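Local coordinates for Lin0431 protein (Listeria innocua, PDB 3LD7) that is of unknown function but belongs to the NusG domain II family, this fragment forming a compact domain of two facing beta sheets, at residues Gln32-Ile35 with Gln41-Leu44; Val8-Ser13 with Glu50-Lys55. All blocks are in the same frame, centred on the assembly; numbering follows the deposited sequence. Where two conformers were deposited one is given.

Both contacts belong to one domain of two antiparallel sheets, but they hold it in different ways. Contact 1 lies within the three-stranded sheet, zipping strands 30-36 and 42-48 into a hairpin; it is partly buried and relies on backbone hydrogen bonds. Contact 2 lies in the buried centre, where strand 8-14 of the four-stranded sheet faces strand 51-57 of the other, and its chemistry is purely apolar. Strands 42-48 and 51-57 are neighbours in the sheet, with a probable hydrogen bond of 2.8 Å from Lys55 N to Leu44 O. Ile35 CD1 also packs 3.7 Å from Ile12 CG2, so the core side of contact 1 continues into contact 2.

Contact 1: Gln32-Ile35 with Gln41-Leu44; sequences QFTI and QYNL
Ile35 and Asn43 form an antiparallel hydrogen-bonded pair. Ile35 N donates to Asn43 O at 2.9 Å with an angle of 163° at the hydrogen. The return bond, Asn43 N to Ile35 O, measures 3.0 Å. Each oxygen also takes a CA-H contact: Asn43 O from Thr34 CA at 3.4 Å, and Ile35 O from Tyr42 CA at 3.3 Å.

The next pair, Thr34 with Leu44, is non-hydrogen-bonded, and its side chains share a face of the sheet. Leu44 has CG anti to its backbone N (chi1 -178°), and its CD1 methyl makes a close van der Waals contact with the hydroxyl oxygen Thr34 OG1 at 3.4 Å; the same methyl lies 4.1 Å from Gln32 CB. The other branch of the threonine, CG2, packs against Tyr42 CB at 3.9 Å and meets the tyrosine ring obliquely. The phenol end of Tyr42 leads away from the hairpin partner, and its OH is held by Glu56.

This is a beta hairpin of strands 30-36 and 42-48, with 42-48 the middle strand of its three-stranded sheet. The Ile35 and Asn43 face turns inward to Val84 of strand 84-90, and Ile35 also touches Ile12 of strand 8-14 and Ile19 of strand 17-23.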
loop_
_atom_site.group_PDB
_atom_site.type_symbol
_atom_site.label_atom_id
_atom_site.label_comp_id
_atom_site.label_asym_id
_atom_site.label_seq_id
_atom_site.Cartn_x
_atom_site.Cartn_y
_atom_site.Cartn_z
ATOM N N GLN A 32 4.628 8.262 -5.484
ATOM C CA GLN A 32 4.642 6.889 -5.943
ATOM C C GLN A 32 5.973 6.251 -5.624
ATOM O O GLN A 32 7.031 6.884 -5.747
ATOM C CB GLN A 32 4.337 6.813 -7.430
ATOM C CG GLN A 32 2.901 7.254 -7.713
ATOM C CD GLN A 32 2.569 7.387 -9.181
ATOM O OE1 GLN A 32 3.132 6.688 -10.026
ATOM N NE2 GLN A 32 1.645 8.304 -9.497
ATOM N N PHE A 33 5.932 4.988 -5.216
ATOM C CA PHE A 33 7.181 4.252 -5.025
ATOM C C PHE A 33 6.966 2.814 -5.447
ATOM O O PHE A 33 5.841 2.313 -5.371
ATOM C CB PHE A 33 7.740 4.389 -3.582
ATOM C CG PHE A 33 6.852 3.817 -2.501
ATOM C CD1 PHE A 33 5.812 4.553 -1.962
ATOM C CD2 PHE A 33 7.063 2.516 -2.034
ATOM C CE1 PHE A 33 4.997 4.011 -0.942
ATOM C CE2 PHE A 33 6.260 1.982 -1.036
ATOM C CZ PHE A 33 5.215 2.731 -0.494
ATOM N N THR A 34 8.024 2.168 -5.926
ATOM C CA THR A 34 7.920 0.785 -6.379
ATOM C C THR A 34 8.582 -0.175 -5.411
ATOM O O THR A 34 9.724 0.031 -4.989
ATOM C CB THR A 34 8.544 0.615 -7.767
ATOM O OG1 THR A 34 7.872 1.479 -8.691
ATOM C CG2 THR A 34 8.424 -0.809 -8.247
ATOM N N ILE A 35 7.847 -1.221 -5.049
ATOM C CA ILE A 35 8.407 -2.328 -4.288
ATOM C C ILE A 35 8.832 -3.384 -5.274
ATOM O O ILE A 35 8.016 -3.898 -6.053
ATOM C CB ILE A 35 7.359 -2.926 -3.331
ATOM C CG1 ILE A 35 6.868 -1.848 -2.387
ATOM C CG2 ILE A 35 7.949 -4.116 -2.578
ATOM C CD1 ILE A 35 5.734 -2.319 -1.524
ATOM N N GLN A 41 8.993 -9.231 -10.399
ATOM C CA GLN A 41 7.838 -8.818 -9.627
ATOM C C GLN A 41 7.956 -7.367 -9.170
ATOM O O GLN A 41 9.010 -6.940 -8.664
ATOM C CB GLN A 41 7.665 -9.708 -8.395
ATOM C CG GLN A 41 7.595 -11.197 -8.724
ATOM C CD GLN A 41 8.041 -12.054 -7.553
ATOM O OE1 GLN A 41 8.673 -13.079 -7.729
ATOM N NE2 GLN A 41 7.691 -11.625 -6.343
ATOM N N TYR A 42 6.891 -6.601 -9.357
ATOM C CA TYR A 42 6.853 -5.265 -8.795
ATOM C C TYR A 42 5.452 -4.884 -8.360
ATOM O O TYR A 42 4.466 -5.462 -8.818
ATOM C CB TYR A 42 7.379 -4.216 -9.804
ATOM C CG TYR A 42 6.381 -3.892 -10.899
ATOM C CD1 TYR A 42 6.285 -4.694 -12.020
ATOM C CD2 TYR A 42 5.543 -2.789 -10.804
ATOM C CE1 TYR A 42 5.367 -4.437 -13.015
ATOM C CE2 TYR A 42 4.620 -2.509 -11.797
ATOM C CZ TYR A 42 4.544 -3.340 -12.912
ATOM O OH TYR A 42 3.637 -3.090 -13.921
ATOM N N ASN A 43 5.377 -3.885 -7.488
ATOM C CA ASN A 43 4.119 -3.219 -7.148
ATOM C C ASN A 43 4.390 -1.746 -7.089
ATOM O O ASN A 43 5.254 -1.292 -6.313
ATOM C CB ASN A 43 3.542 -3.671 -5.782
ATOM C CG ASN A 43 3.156 -5.151 -5.765
ATOM O OD1 ASN A 43 1.972 -5.543 -5.929
ATOM N ND2 ASN A 43 4.119 -5.962 -5.549
ATOM N N LEU A 44 3.649 -0.998 -7.896
ATOM C CA LEU A 44 3.741 0.457 -7.898
ATOM C C LEU A 44 2.724 0.993 -6.912
ATOM O O LEU A 44 1.512 0.877 -7.127
ATOM C CB LEU A 44 3.474 0.991 -9.292
ATOM C CG LEU A 44 3.581 2.503 -9.482
ATOM C CD1 LEU A 44 4.928 3.048 -9.013
ATOM C CD2 LEU A 44 3.346 2.807 -10.935
#

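Contact 2: Val8-Ser13 with Glu50-Lys55; sequences VVAIIS and ERIRIK
Ile52 CD1 is the one atom of Glu50-Lys55 that touches Val8-Ser13. With no polar bond joining the two segments, the contact is apolar. Ile52 CD1 meets Ile12 CD1 at 3.8 Å, the two isoleucines coming end to end. The same Ile52 methyl lies 3.9 Å from Ile12 CG1, so it rests against the whole outer CG1-CD1 bond of its partner and not against one atom. Ile52 CD1 also lies 4.1 Å from Ala10 CB. Since Ala10 CB and Ile12 CD1 are themselves 4.1 Å apart, the three methyls make a nearly even triangle at ordinary van der Waals spacing.

Ile52 is stretched out to get there: CG1 stands anti to the backbone N (chi1 -173°) and the next torsion is extended too, which pushes CD1 well out from its strand. The short alanine across from it leaves room for that reach, with Ala10 CA and Ile52 CA 7.9 Å apart. Ile12 has its second torsion at 100°, between staggered positions, which suggests mild strain.

The two strands belong to different sheets and share no backbone bond; side chains meeting between the sheets are consistent with the core of a beta sandwich. Strand 8-14 sits between 17-23 and 84-90 in the four-stranded sheet, while 51-57 is an outer strand of the three-stranded one; the two run in broadly the same direction. Around the triangle, Ile52 also packs on Val47 and Ile88, and Ile12 on Ile22 and Val86. Residues alternating with Ile52 turn to the opposite side of their strand, where Arg51 makes a cation-pi contact with Trp69 and Arg53 NH2 a salt bridge to Glu46.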
loop_
_atom_site.group_PDB
_atom_site.type_symbol
_atom_site.label_atom_id
_atom_site.label_comp_id
_atom_site.label_asym_id
_atom_site.label_seq_id
_atom_site.Cartn_x
_atom_site.Cartn_y
_atom_site.Cartn_z
ATOM N N VAL A 8 -4.450 8.310 11.003
ATOM C CA VAL A 8 -4.032 6.972 10.582
ATOM C C VAL A 8 -2.673 6.927 9.899
ATOM O O VAL A 8 -2.200 7.930 9.338
ATOM C CB VAL A 8 -5.090 6.297 9.671
ATOM C CG1 VAL A 8 -6.398 6.144 10.440
ATOM C CG2 VAL A 8 -5.303 7.101 8.388
ATOM N N VAL A 9 -2.060 5.746 9.948
ATOM C CA VAL A 9 -0.761 5.508 9.337
ATOM C C VAL A 9 -0.883 4.258 8.492
ATOM O O VAL A 9 -1.505 3.285 8.920
ATOM C CB VAL A 9 0.339 5.273 10.399
ATOM C CG1 VAL A 9 1.671 5.072 9.744
ATOM C CG2 VAL A 9 0.431 6.445 11.346
ATOM N N ALA A 10 -0.308 4.284 7.294
ATOM C CA ALA A 10 -0.281 3.110 6.450
ATOM C C ALA A 10 1.057 2.406 6.623
ATOM O O ALA A 10 2.120 3.012 6.451
ATOM C CB ALA A 10 -0.482 3.500 5.005
ATOM N N ILE A 11 1.002 1.119 6.957
ATOM C CA ILE A 11 2.197 0.308 7.127
ATOM C C ILE A 11 2.305 -0.589 5.905
ATOM O O ILE A 11 1.417 -1.401 5.625
ATOM C CB ILE A 11 2.138 -0.546 8.427
ATOM C CG1 ILE A 11 1.694 0.304 9.624
ATOM C CG2 ILE A 11 3.483 -1.274 8.667
ATOM C CD1 ILE A 11 2.668 1.312 10.021
ATOM N N ILE A 12 3.377 -0.423 5.151
ATOM C CA ILE A 12 3.570 -1.183 3.917
ATOM C C ILE A 12 4.749 -2.130 4.077
ATOM O O ILE A 12 5.869 -1.690 4.369
ATOM C CB ILE A 12 3.831 -0.220 2.738
ATOM C CG1 ILE A 12 2.663 0.781 2.599
ATOM C CG2 ILE A 12 4.049 -1.000 1.440
ATOM C CD1 ILE A 12 2.922 2.175 3.216
ATOM N N SER A 13 4.495 -3.425 3.882
ATOM C CA SER A 13 5.474 -4.487 4.129
ATOM C C SER A 13 5.670 -5.361 2.913
ATOM O O SER A 13 4.771 -5.494 2.084
ATOM C CB SER A 13 4.994 -5.403 5.250
ATOM O OG SER A 13 4.914 -4.706 6.483
ATOM N N GLU A 50 -4.865 11.569 1.336
ATOM C CA GLU A 50 -4.897 10.693 2.513
ATOM C C GLU A 50 -5.233 9.254 2.172
ATOM O O GLU A 50 -5.652 8.499 3.042
ATOM C CB GLU A 50 -5.860 11.248 3.568
ATOM C CG GLU A 50 -5.547 12.705 3.851
ATOM C CD GLU A 50 -6.185 13.263 5.112
ATOM O OE1 GLU A 50 -7.104 12.616 5.687
ATOM O OE2 GLU A 50 -5.765 14.382 5.512
ATOM N N ARG A 51 -5.088 8.886 0.900
ATOM C CA ARG A 51 -5.445 7.530 0.447
ATOM C C ARG A 51 -4.238 6.815 -0.139
ATOM O O ARG A 51 -3.287 7.452 -0.653
ATOM C CB ARG A 51 -6.520 7.588 -0.658
ATOM C CG ARG A 51 -7.764 8.369 -0.380
ATOM C CD ARG A 51 -8.676 8.327 -1.628
ATOM N NE ARG A 51 -8.046 8.988 -2.780
ATOM C CZ ARG A 51 -8.501 8.923 -4.031
ATOM N NH1 ARG A 51 -9.591 8.224 -4.306
ATOM N NH2 ARG A 51 -7.858 9.560 -5.009
ATOM N N ILE A 52 -4.270 5.491 -0.098
ATOM C CA ILE A 52 -3.192 4.699 -0.668
ATOM C C ILE A 52 -3.765 3.560 -1.508
ATOM O O ILE A 52 -4.847 3.042 -1.207
ATOM C CB ILE A 52 -2.265 4.155 0.448
ATOM C CG1 ILE A 52 -1.033 3.461 -0.143
ATOM C CG2 ILE A 52 -3.042 3.278 1.440
ATOM C CD1 ILE A 52 0.013 3.099 0.919
ATOM N N ARG A 53 -3.055 3.182 -2.566
ATOM C CA ARG A 53 -3.432 2.006 -3.347
ATOM C C ARG A 53 -2.216 1.384 -3.981
ATOM O O ARG A 53 -1.147 2.009 -4.055
ATOM C CB ARG A 53 -4.406 2.363 -4.480
ATOM C CG ARG A 53 -3.788 3.184 -5.616
ATOM C CD ARG A 53 -4.762 3.398 -6.764
ATOM N NE ARG A 53 -4.233 4.339 -7.738
ATOM C CZ ARG A 53 -4.926 4.811 -8.768
ATOM N NH1 ARG A 53 -6.171 4.383 -9.000
ATOM N NH2 ARG A 53 -4.372 5.711 -9.564
ATOM N N ILE A 54 -2.389 0.155 -4.464
ATOM C CA ILE A 54 -1.470 -0.370 -5.462
ATOM C C ILE A 54 -1.980 0.128 -6.803
ATOM O O ILE A 54 -3.068 -0.252 -7.253
ATOM C CB ILE A 54 -1.377 -1.885 -5.484
ATOM C CG1 ILE A 54 -1.003 -2.453 -4.104
ATOM C CG2 ILE A 54 -0.372 -2.322 -6.570
ATOM C CD1 ILE A 54 -1.185 -3.990 -4.038
ATOM N N LYS A 55 -1.220 1.026 -7.429
ATOM C CA LYS A 55 -1.648 1.597 -8.696
ATOM C C LYS A 55 -1.580 0.566 -9.812
ATOM O O LYS A 55 -2.496 0.468 -10.655
ATOM C CB LYS A 55 -0.785 2.816 -9.054
ATOM C CG LYS A 55 -1.166 3.445 -10.392
ATOM C CD LYS A 55 -0.407 4.730 -10.651
ATOM C CE LYS A 55 -0.871 5.368 -11.971
ATOM N NZ LYS A 55 -0.235 6.677 -12.227
#